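Local coordinates for protein nucleocapsid (Crimean-congo hemorrhagic fever virus, PDB 4AKL) that binds single- and double-stranded RNA, probably packaging the viral genome, and probably cuts double-stranded DNA without sequence specificity, at residues E108-L113 / Y311-K316; V198-E203 / N214-D219; S412-R417 / E452-Q457. One frame throughout, in Å; residues are numbered along the deposited sequence. Where two conformers were deposited one is given.

Contact 1. Residues E108-L113 / Y311-K316; sequences ESYIEL and YYWLYK. Unlike the reference sequence in segment 108-113: Ile-111 (reference Thr).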
loop_
_atom_site.group_PDB
_atom_site.type_symbol
_atom_site.label_atom_id
_atom_site.label_comp_id
_atom_site.label_asym_id
_atom_site.label_seq_id
_atom_site.Cartn_x
_atom_site.Cartn_y
_atom_site.Cartn_z
ATOM N N GLU A 108 18.824 1.537 0.335
ATOM C CA GLU A 108 20.174 1.560 -0.256
ATOM C C GLU A 108 20.204 0.995 -1.702
ATOM O O GLU A 108 21.220 1.077 -2.407
ATOM C CB GLU A 108 21.185 0.826 0.658
ATOM C CG GLU A 108 21.565 1.668 1.871
ATOM C CD GLU A 108 22.693 1.049 2.728
ATOM O OE1 GLU A 108 23.182 -0.080 2.450
ATOM O OE2 GLU A 108 23.092 1.729 3.706
ATOM N N SER A 109 19.082 0.434 -2.131
ATOM C CA SER A 109 18.924 -0.083 -3.493
ATOM C C SER A 109 17.967 0.775 -4.301
ATOM O O SER A 109 17.557 0.339 -5.349
ATOM C CB SER A 109 18.407 -1.529 -3.448
ATOM O OG SER A 109 19.461 -2.345 -3.003
ATOM N N TYR A 110 17.645 1.988 -3.814
ATOM C CA TYR A 110 16.683 2.862 -4.472
ATOM C C TYR A 110 17.007 3.000 -5.973
ATOM O O TYR A 110 16.115 2.921 -6.781
ATOM C CB TYR A 110 16.561 4.253 -3.820
ATOM C CG TYR A 110 15.338 4.960 -4.361
ATOM C CD1 TYR A 110 14.085 4.790 -3.766
ATOM C CD2 TYR A 110 15.421 5.766 -5.529
ATOM C CE1 TYR A 110 12.933 5.430 -4.298
ATOM C CE2 TYR A 110 14.318 6.371 -6.055
ATOM C CZ TYR A 110 13.067 6.211 -5.439
ATOM O OH TYR A 110 11.985 6.831 -5.967
ATOM N N ILE A 111 18.266 3.188 -6.314
ATOM C CA ILE A 111 18.677 3.413 -7.685
ATOM C C ILE A 111 18.236 2.211 -8.579
ATOM O O ILE A 111 17.746 2.393 -9.692
ATOM C CB ILE A 111 20.204 3.708 -7.705
ATOM C CG1 ILE A 111 20.475 5.091 -7.049
ATOM C CG2 ILE A 111 20.761 3.682 -9.079
ATOM C CD1 ILE A 111 22.061 5.321 -6.711
ATOM N N GLU A 112 18.427 0.980 -8.078
ATOM C CA GLU A 112 18.020 -0.217 -8.787
ATOM C C GLU A 112 16.520 -0.354 -8.870
ATOM O O GLU A 112 16.001 -0.857 -9.880
ATOM C CB GLU A 112 18.614 -1.458 -8.118
ATOM C CG GLU A 112 18.330 -2.721 -8.830
ATOM C CD GLU A 112 19.116 -3.911 -8.272
ATOM O OE1 GLU A 112 19.395 -3.969 -7.053
ATOM O OE2 GLU A 112 19.433 -4.771 -9.056
ATOM N N LEU A 113 15.816 0.068 -7.833
ATOM C CA LEU A 113 14.355 -0.084 -7.786
ATOM C C LEU A 113 13.623 0.902 -8.723
ATOM O O LEU A 113 12.468 0.704 -9.087
ATOM C CB LEU A 113 13.836 -0.018 -6.309
ATOM C CG LEU A 113 14.217 -1.165 -5.327
ATOM C CD1 LEU A 113 13.667 -0.849 -3.876
ATOM C CD2 LEU A 113 13.729 -2.538 -5.784
ATOM N N TYR A 311 6.284 10.069 3.520
ATOM C CA TYR A 311 7.290 10.564 4.448
ATOM C C TYR A 311 8.703 10.096 4.019
ATOM O O TYR A 311 9.700 10.847 4.175
ATOM C CB TYR A 311 6.960 10.159 5.900
ATOM C CG TYR A 311 6.235 11.261 6.631
ATOM C CD1 TYR A 311 6.928 12.301 7.183
ATOM C CD2 TYR A 311 4.852 11.282 6.727
ATOM C CE1 TYR A 311 6.272 13.342 7.851
ATOM C CE2 TYR A 311 4.189 12.306 7.378
ATOM C CZ TYR A 311 4.902 13.333 7.934
ATOM O OH TYR A 311 4.237 14.338 8.537
ATOM N N TYR A 312 8.789 8.887 3.469
ATOM C CA TYR A 312 10.030 8.400 2.939
ATOM C C TYR A 312 10.548 9.354 1.834
ATOM O O TYR A 312 11.751 9.650 1.766
ATOM C CB TYR A 312 9.855 6.996 2.400
ATOM C CG TYR A 312 11.073 6.472 1.737
ATOM C CD1 TYR A 312 12.246 6.281 2.459
ATOM C CD2 TYR A 312 11.075 6.164 0.378
ATOM C CE1 TYR A 312 13.410 5.793 1.845
ATOM C CE2 TYR A 312 12.260 5.670 -0.257
ATOM C CZ TYR A 312 13.401 5.487 0.475
ATOM O OH TYR A 312 14.560 5.015 -0.134
ATOM N N TRP A 313 9.638 9.845 0.980
ATOM C CA TRP A 313 10.043 10.712 -0.130
ATOM C C TRP A 313 10.480 12.056 0.387
ATOM O O TRP A 313 11.456 12.612 -0.119
ATOM C CB TRP A 313 8.945 10.820 -1.217
ATOM C CG TRP A 313 8.690 9.478 -1.900
ATOM C CD1 TRP A 313 9.642 8.516 -2.225
ATOM C CD2 TRP A 313 7.440 8.941 -2.287
ATOM N NE1 TRP A 313 9.045 7.437 -2.814
ATOM C CE2 TRP A 313 7.687 7.669 -2.865
ATOM C CE3 TRP A 313 6.128 9.417 -2.226
ATOM C CZ2 TRP A 313 6.687 6.882 -3.363
ATOM C CZ3 TRP A 313 5.130 8.631 -2.712
ATOM C CH2 TRP A 313 5.406 7.368 -3.279
ATOM N N LEU A 314 9.782 12.577 1.387
ATOM C CA LEU A 314 10.264 13.765 2.062
ATOM C C LEU A 314 11.678 13.567 2.604
ATOM O O LEU A 314 12.568 14.387 2.349
ATOM C CB LEU A 314 9.384 14.128 3.212
ATOM C CG LEU A 314 7.967 14.581 3.017
ATOM C CD1 LEU A 314 7.437 14.994 4.410
ATOM C CD2 LEU A 314 7.854 15.741 1.987
ATOM N N TYR A 315 11.891 12.463 3.314
ATOM C CA TYR A 315 13.218 12.149 3.842
ATOM C C TYR A 315 14.251 12.099 2.705
ATOM O O TYR A 315 15.248 12.808 2.758
ATOM C CB TYR A 315 13.159 10.875 4.693
ATOM C CG TYR A 315 14.443 10.213 4.865
ATOM C CD1 TYR A 315 15.374 10.669 5.822
ATOM C CD2 TYR A 315 14.768 9.130 4.105
ATOM C CE1 TYR A 315 16.618 10.000 5.985
ATOM C CE2 TYR A 315 16.005 8.479 4.261
ATOM C CZ TYR A 315 16.909 8.922 5.198
ATOM O OH TYR A 315 18.125 8.247 5.324
ATOM N N LYS A 316 13.991 11.312 1.663
ATOM C CA LYS A 316 14.921 11.207 0.554
ATOM C C LYS A 316 15.202 12.510 -0.170
ATOM O O LYS A 316 16.280 12.668 -0.652
ATOM C CB LYS A 316 14.447 10.200 -0.491
ATOM C CG LYS A 316 14.481 8.806 -0.029
ATOM C CD LYS A 316 15.938 8.291 0.343
ATOM C CE LYS A 316 16.651 7.760 -0.894
ATOM N NZ LYS A 316 17.814 6.924 -0.501
#

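Contact 2. Residues V198-E203 / N214-D219; sequences VEWCRE and NPPWGD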
loop_
_atom_site.group_PDB
_atom_site.type_symbol
_atom_site.label_atom_id
_atom_site.label_comp_id
_atom_site.label_asym_id
_atom_site.label_seq_id
_atom_site.Cartn_x
_atom_site.Cartn_y
_atom_site.Cartn_z
ATOM N N VAL A 198 2.056 -33.509 4.658
ATOM C CA VAL A 198 1.671 -32.328 5.418
ATOM C C VAL A 198 1.386 -32.724 6.887
ATOM O O VAL A 198 1.821 -32.061 7.817
ATOM C CB VAL A 198 0.422 -31.650 4.788
ATOM C CG1 VAL A 198 -0.057 -30.481 5.632
ATOM C CG2 VAL A 198 0.717 -31.200 3.359
ATOM N N GLU A 199 0.667 -33.822 7.076
ATOM C CA GLU A 199 0.288 -34.275 8.413
ATOM C C GLU A 199 1.520 -34.780 9.216
ATOM O O GLU A 199 1.551 -34.666 10.449
ATOM C CB GLU A 199 -0.853 -35.316 8.283
ATOM C CG GLU A 199 -1.423 -35.909 9.573
ATOM C CD GLU A 199 -1.932 -34.884 10.575
ATOM O OE1 GLU A 199 -2.749 -33.995 10.200
ATOM O OE2 GLU A 199 -1.515 -34.976 11.753
ATOM N N TRP A 200 2.531 -35.310 8.519
ATOM C CA TRP A 200 3.796 -35.709 9.154
ATOM C C TRP A 200 4.527 -34.488 9.680
ATOM O O TRP A 200 5.100 -34.522 10.782
ATOM C CB TRP A 200 4.712 -36.435 8.154
ATOM C CG TRP A 200 6.035 -36.939 8.722
ATOM C CD1 TRP A 200 6.303 -38.200 9.176
ATOM C CD2 TRP A 200 7.266 -36.191 8.878
ATOM N NE1 TRP A 200 7.602 -38.279 9.604
ATOM C CE2 TRP A 200 8.216 -37.067 9.438
ATOM C CE3 TRP A 200 7.646 -34.873 8.603
ATOM C CZ2 TRP A 200 9.530 -36.676 9.729
ATOM C CZ3 TRP A 200 8.972 -34.478 8.903
ATOM C CH2 TRP A 200 9.885 -35.389 9.466
ATOM N N CYS A 201 4.515 -33.415 8.879
ATOM C CA CYS A 201 5.145 -32.162 9.264
ATOM C C CYS A 201 4.474 -31.563 10.493
ATOM O O CYS A 201 5.167 -31.103 11.411
ATOM C CB CYS A 201 5.132 -31.151 8.101
ATOM S SG CYS A 201 6.237 -31.587 6.743
ATOM N N ARG A 202 3.135 -31.581 10.513
ATOM C CA ARG A 202 2.368 -31.046 11.642
ATOM C C ARG A 202 2.769 -31.748 12.941
ATOM O O ARG A 202 2.935 -31.110 13.956
ATOM C CB ARG A 202 0.847 -31.144 11.394
ATOM C CG ARG A 202 -0.049 -30.462 12.499
ATOM C CD ARG A 202 -1.564 -30.336 12.116
ATOM N NE ARG A 202 -1.878 -31.140 10.925
ATOM C CZ ARG A 202 -2.281 -30.680 9.732
ATOM N NH1 ARG A 202 -2.500 -29.369 9.493
ATOM N NH2 ARG A 202 -2.500 -31.566 8.753
ATOM N N GLU A 203 2.947 -33.061 12.887
ATOM C CA GLU A 203 3.396 -33.819 14.069
ATOM C C GLU A 203 4.887 -33.535 14.435
ATOM O O GLU A 203 5.217 -33.320 15.611
ATOM C CB GLU A 203 3.148 -35.304 13.868
ATOM C CG GLU A 203 1.652 -35.709 13.980
ATOM C CD GLU A 203 1.123 -35.690 15.423
ATOM O OE1 GLU A 203 1.886 -36.013 16.365
ATOM O OE2 GLU A 203 -0.057 -35.344 15.614
ATOM N N ASN A 214 12.775 -41.882 10.195
ATOM C CA ASN A 214 12.019 -42.675 9.184
ATOM C C ASN A 214 10.662 -42.073 8.667
ATOM O O ASN A 214 9.585 -42.568 9.006
ATOM C CB ASN A 214 11.844 -44.165 9.606
ATOM C CG ASN A 214 10.917 -44.369 10.810
ATOM O OD1 ASN A 214 10.932 -43.593 11.759
ATOM N ND2 ASN A 214 10.106 -45.444 10.767
ATOM N N PRO A 215 10.742 -41.019 7.806
ATOM C CA PRO A 215 9.582 -40.455 7.182
ATOM C C PRO A 215 8.909 -41.462 6.233
ATOM O O PRO A 215 9.597 -42.305 5.688
ATOM C CB PRO A 215 10.148 -39.290 6.352
ATOM C CG PRO A 215 11.466 -39.101 6.737
ATOM C CD PRO A 215 11.963 -40.316 7.387
ATOM N N PRO A 216 7.575 -41.347 6.030
ATOM C CA PRO A 216 6.774 -42.279 5.190
ATOM C C PRO A 216 7.093 -42.294 3.681
ATOM O O PRO A 216 6.842 -43.311 3.018
ATOM C CB PRO A 216 5.325 -41.788 5.402
ATOM C CG PRO A 216 5.442 -40.407 5.840
ATOM C CD PRO A 216 6.720 -40.288 6.608
ATOM N N TRP A 217 7.617 -41.167 3.171
ATOM C CA TRP A 217 7.987 -41.002 1.739
ATOM C C TRP A 217 9.355 -41.627 1.437
ATOM O O TRP A 217 9.680 -41.904 0.269
ATOM C CB TRP A 217 8.003 -39.515 1.331
ATOM C CG TRP A 217 9.000 -38.663 2.123
ATOM C CD1 TRP A 217 10.364 -38.627 1.976
ATOM C CD2 TRP A 217 8.687 -37.753 3.168
ATOM N NE1 TRP A 217 10.917 -37.745 2.880
ATOM C CE2 TRP A 217 9.909 -37.195 3.624
ATOM C CE3 TRP A 217 7.490 -37.357 3.783
ATOM C CZ2 TRP A 217 9.967 -36.250 4.667
ATOM C CZ3 TRP A 217 7.547 -36.402 4.826
ATOM C CH2 TRP A 217 8.782 -35.866 5.250
ATOM N N GLY A 218 10.152 -41.824 2.480
ATOM C CA GLY A 218 11.474 -42.411 2.346
ATOM C C GLY A 218 12.543 -41.529 2.965
ATOM O O GLY A 218 12.384 -41.004 4.061
ATOM N N ASP A 219 13.636 -41.343 2.246
ATOM C CA ASP A 219 14.743 -40.561 2.779
ATOM C C ASP A 219 14.332 -39.121 3.093
ATOM O O ASP A 219 13.523 -38.515 2.366
ATOM C CB ASP A 219 15.914 -40.544 1.809
ATOM C CG ASP A 219 17.181 -40.045 2.471
ATOM O OD1 ASP A 219 17.635 -40.726 3.433
ATOM O OD2 ASP A 219 17.684 -38.983 2.031
HETATM O O HOH W 1 8.170 -40.768 10.677
#

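Contact 3. Residues S412-R417 / E452-Q457; sequences SILNLR and EHLLHQ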
loop_
_atom_site.group_PDB
_atom_site.type_symbol
_atom_site.label_atom_id
_atom_site.label_comp_id
_atom_site.label_asym_id
_atom_site.label_seq_id
_atom_site.Cartn_x
_atom_site.Cartn_y
_atom_site.Cartn_z
ATOM N N SER A 412 -8.538 11.471 -1.752
ATOM C CA SER A 412 -9.549 12.110 -0.978
ATOM C C SER A 412 -10.886 11.483 -1.273
ATOM O O SER A 412 -11.776 11.559 -0.442
ATOM C CB SER A 412 -9.581 13.594 -1.169
ATOM O OG SER A 412 -8.431 14.203 -0.615
ATOM N N ILE A 413 -11.012 10.862 -2.461
ATOM C CA ILE A 413 -12.171 10.039 -2.817
ATOM C C ILE A 413 -12.537 8.990 -1.777
ATOM O O ILE A 413 -13.719 8.696 -1.598
ATOM C CB ILE A 413 -11.960 9.359 -4.240
ATOM C CG1 ILE A 413 -12.258 10.352 -5.325
ATOM C CG2 ILE A 413 -12.919 8.277 -4.483
ATOM C CD1 ILE A 413 -11.647 9.994 -6.717
ATOM N N LEU A 414 -11.543 8.415 -1.093
ATOM C CA LEU A 414 -11.785 7.392 -0.096
ATOM C C LEU A 414 -12.477 7.950 1.165
ATOM O O LEU A 414 -12.968 7.189 1.965
ATOM C CB LEU A 414 -10.460 6.720 0.299
ATOM C CG LEU A 414 -9.841 5.868 -0.799
ATOM C CD1 LEU A 414 -8.506 5.336 -0.346
ATOM C CD2 LEU A 414 -10.784 4.732 -1.232
ATOM N N ASN A 415 -12.471 9.273 1.325
ATOM C CA ASN A 415 -13.288 9.965 2.331
ATOM C C ASN A 415 -14.775 10.098 1.922
ATOM O O ASN A 415 -15.599 10.471 2.751
ATOM C CB ASN A 415 -12.708 11.349 2.627
ATOM C CG ASN A 415 -13.281 11.967 3.877
ATOM O OD1 ASN A 415 -13.580 11.256 4.865
ATOM N ND2 ASN A 415 -13.461 13.273 3.855
ATOM N N LEU A 416 -15.124 9.805 0.659
ATOM C CA LEU A 416 -16.539 9.848 0.240
ATOM C C LEU A 416 -17.231 8.636 0.825
ATOM O O LEU A 416 -16.656 7.536 0.772
ATOM C CB LEU A 416 -16.722 9.846 -1.276
ATOM C CG LEU A 416 -16.469 11.172 -1.995
ATOM C CD1 LEU A 416 -16.350 10.936 -3.489
ATOM C CD2 LEU A 416 -17.556 12.245 -1.679
ATOM N N ARG A 417 -18.456 8.833 1.356
ATOM C CA ARG A 417 -19.194 7.740 2.026
ATOM C C ARG A 417 -19.514 6.620 1.066
ATOM O O ARG A 417 -19.635 6.841 -0.137
ATOM C CB ARG A 417 -20.515 8.239 2.691
ATOM C CG ARG A 417 -20.301 9.126 3.914
ATOM C CD ARG A 417 -21.597 9.608 4.547
ATOM N NE ARG A 417 -21.341 10.432 5.747
ATOM C CZ ARG A 417 -21.053 9.962 6.976
ATOM N NH1 ARG A 417 -20.983 8.642 7.239
ATOM N NH2 ARG A 417 -20.826 10.834 7.970
ATOM N N GLU A 452 -9.510 1.911 -10.811
ATOM C CA GLU A 452 -9.521 0.494 -10.373
ATOM C C GLU A 452 -8.799 0.278 -9.029
ATOM O O GLU A 452 -9.308 -0.471 -8.176
ATOM C CB GLU A 452 -8.943 -0.434 -11.441
ATOM C CG GLU A 452 -9.853 -0.527 -12.616
ATOM C CD GLU A 452 -9.365 -1.419 -13.699
ATOM O OE1 GLU A 452 -8.326 -2.040 -13.521
ATOM O OE2 GLU A 452 -10.040 -1.500 -14.746
ATOM N N HIS A 453 -7.644 0.950 -8.846
ATOM C CA HIS A 453 -6.873 0.950 -7.586
ATOM C C HIS A 453 -7.811 1.496 -6.487
ATOM O O HIS A 453 -7.898 0.945 -5.400
ATOM C CB HIS A 453 -5.611 1.821 -7.844
ATOM C CG HIS A 453 -4.635 1.945 -6.716
ATOM N ND1 HIS A 453 -3.993 0.863 -6.133
ATOM C CD2 HIS A 453 -4.145 3.047 -6.099
ATOM C CE1 HIS A 453 -3.169 1.304 -5.190
ATOM N NE2 HIS A 453 -3.242 2.626 -5.151
ATOM N N LEU A 454 -8.518 2.595 -6.804
ATOM C CA LEU A 454 -9.451 3.173 -5.843
ATOM C C LEU A 454 -10.592 2.197 -5.465
ATOM O O LEU A 454 -10.891 2.061 -4.313
ATOM C CB LEU A 454 -10.039 4.481 -6.334
ATOM C CG LEU A 454 -9.129 5.717 -6.365
ATOM C CD1 LEU A 454 -9.897 6.842 -7.135
ATOM C CD2 LEU A 454 -8.620 6.220 -4.960
ATOM N N LEU A 455 -11.205 1.538 -6.435
ATOM C CA LEU A 455 -12.253 0.540 -6.150
ATOM C C LEU A 455 -11.757 -0.609 -5.277
ATOM O O LEU A 455 -12.432 -1.041 -4.343
ATOM C CB LEU A 455 -12.844 -0.028 -7.447
ATOM C CG LEU A 455 -14.022 -1.028 -7.312
ATOM C CD1 LEU A 455 -15.176 -0.426 -6.556
ATOM C CD2 LEU A 455 -14.490 -1.547 -8.684
ATOM N N HIS A 456 -10.581 -1.093 -5.610
ATOM C CA HIS A 456 -9.941 -2.192 -4.897
ATOM C C HIS A 456 -9.836 -1.835 -3.427
ATOM O O HIS A 456 -10.284 -2.563 -2.576
ATOM C CB HIS A 456 -8.570 -2.463 -5.503
ATOM C CG HIS A 456 -7.884 -3.632 -4.915
ATOM N ND1 HIS A 456 -8.192 -4.932 -5.267
ATOM C CD2 HIS A 456 -6.909 -3.709 -3.989
ATOM C CE1 HIS A 456 -7.428 -5.757 -4.572
ATOM N NE2 HIS A 456 -6.637 -5.038 -3.796
ATOM N N GLN A 457 -9.277 -0.669 -3.173
ATOM C CA GLN A 457 -9.124 -0.136 -1.840
ATOM C C GLN A 457 -10.420 0.067 -1.105
ATOM O O GLN A 457 -10.448 -0.152 0.068
ATOM C CB GLN A 457 -8.345 1.165 -1.896
ATOM C CG GLN A 457 -6.883 0.820 -2.174
ATOM C CD GLN A 457 -6.088 1.976 -2.447
ATOM O OE1 GLN A 457 -6.199 3.009 -1.777
ATOM N NE2 GLN A 457 -5.254 1.856 -3.440
#

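Contact 1. Residues E108-L113 / Y311-K316
Tyr-110 lays one flank of its ring across the end of Tyr-312. Its CD1 lies 3.7 Å from Tyr-312 OH, while CD1 and CE1 are both 4.1 Å from CE2 of Tyr-312. The approach differs for the two partners: Tyr-110 reaches the Tyr-312 ring at its edge, close to the plane, whereas the hydroxyl of Tyr-312 comes at the Tyr-110 ring obliquely. Both residues start out alike, with CG opposite the backbone nitrogen (chi1 -167° in Tyr-110 and 175° in Tyr-312), which sends each ring out from its own helix toward the other. Lys-316, one turn after Tyr-312 on the same helix, folds back over it, so that its CG rests 3.5 Å above one face of the Tyr-312 ring, offset toward the rim. Trp-106 meets Tyr-312 edge-to-face.

This is helix-to-helix packing in the predominantly helical globular head: the short helix 110-113 is set against the C-terminal end of helix 306-316, some 200 residues further along the chain. Side chains alone make the junction, since the nearest CA atoms, those of Tyr-110 and Lys-316, are 9.9 Å apart.

No hydrogen bond runs directly between the two segments; the polar ends are tied down by residues outside them. Asp-107, just before segment 108-113, takes both the hydroxyl of Tyr-312 and the ammonium of Lys-316 on its OD1, which leaves Lys-316 NZ 4.4 Å from CB of Tyr-110. The buried hydroxyl of Tyr-110 is held twice, giving its proton to the carbonyl of Leu-362 and accepting from the backbone N of Leu-380. It ends up 4.4 Å from NE1 of Trp-313, and that indole nitrogen bonds instead to the carbonyl of Ala-378.

Contact 2. Residues V198-E203 / N214-D219
Trp-200 projects from its helix into a hollow whose wall is Pro-215, Pro-216 and Trp-217. One bump on that wall is the far corner of the Trp-217 indole: CH2 presses on the Trp-200 face, 3.7 Å from CE3. This is a T-shaped stack, with the six-membered rings 5.1 Å apart between centroids and their planes at 67°. Pro-215 CB lies over the same face of Trp-200, near the rim, and also sits 3.4 Å above the plane of Trp-217, filling the angle between the two indoles. Pro-216 fits against the five-membered end, its CD coming obliquely to within 3.3 Å of Trp-200 CD1, a tight fit.

A type I beta turn from Pro-215 to Gly-218 presents these bumps. Trp-217 has CG between its backbone N and carbonyl carbon (chi1 60°), and its indole NE1 donates to Asp-219 O at 2.8 Å. The acceptor lies in the ring plane, which should help fix the ring's rotation, but the bond is bent and meets the carbonyl from above its plane. A water completes the join: it accepts from Trp-200 NE1 at 2.8 Å, lying in the indole plane, and donates to Asn-214 O, so the buried N-H is satisfied although no direct hydrogen bond crosses.

The loop is thereby folded back on the helix it follows, 195-204. Phe-204 lies nearly parallel to the Trp-200 ring, and His-197 meets Trp-217 edge-to-face. Beyond them, Trp-217 reaches Leu-230 and Val-231 at the start of helix 230-242, while Val-198 packs on Lys-237 and Leu-238 further along that helix.

Contact 3. Residues S412-R417 / E452-Q457
Leu-414 reaches across to Leu-454 and Gln-457, and is best followed outward from its backbone. CB serves as the spacer; with chi1 at -69°, CG stands opposite the carbonyl carbon, and the branch swings over to the helix. CG itself comes 4.4 Å from CD2 of Leu-454. Beyond it the two methyls part company. CD2 settles 4.1 Å from the carbonyl O of Leu-454, on the helix backbone. CD1 continues the extended line of the chain (chi2 176°) and touches OE1 of Gln-457 at 3.6 Å, the two side chains crossing at about a right angle.

Leu-454 packs alongside. Its CD2 serves Leu-414, while its CD1 meets the terminal methyl of Ile-413, CD1, at 3.6 Å, again at roughly a right angle, so its fork spans two consecutive residues of the partner. Those neighbours are presented by a 3-10 turn, with Asn-415 N bonded to Ser-412 O at 3.0 Å and Leu-416 N to Ile-413 O at 2.9 Å. The turn thus packs on helix 450-460, and Ile-413 also touches Leu-433 of helix 425-440. On its far flank Asn-415 is anchored to the N-terminal region, through Ser-33 N and Cys-74 O.

What joins the two segments is hydrocarbon against hydrocarbon, with two of the methyls resting on oxygens, and no hydrogen bond across. The amide oxygen of Gln-457 gets only van der Waals contact from Leu-414 and finds a weak hydrogen bond from Lys-462; cohesion here rests on buried hydrocarbon and close fit, while directional bonding is left to the turn, the helix and their surroundings.

Overall arrangement
Contacts 1 and 3 both belong to the globular head and lie on opposite sides of the chain's centre, 26 Å apart between centres and about 10 Å between nearest atoms. Contact 2 belongs to the separate helical stalk, its centre 45 Å from that of contact 1 and 47 Å from that of contact 3. In sequence, though, the stalk is an insertion: residues 198-219 fall between the two halves of contact 1, which brings together head segments before and after it. Contact 3 follows later, tying in the C-terminal part. The DEVD motif, Asp-266 to Asp-269, lies between helices 245-263 and 270-292, also within the span bridged by contact 1. None of the three touches another.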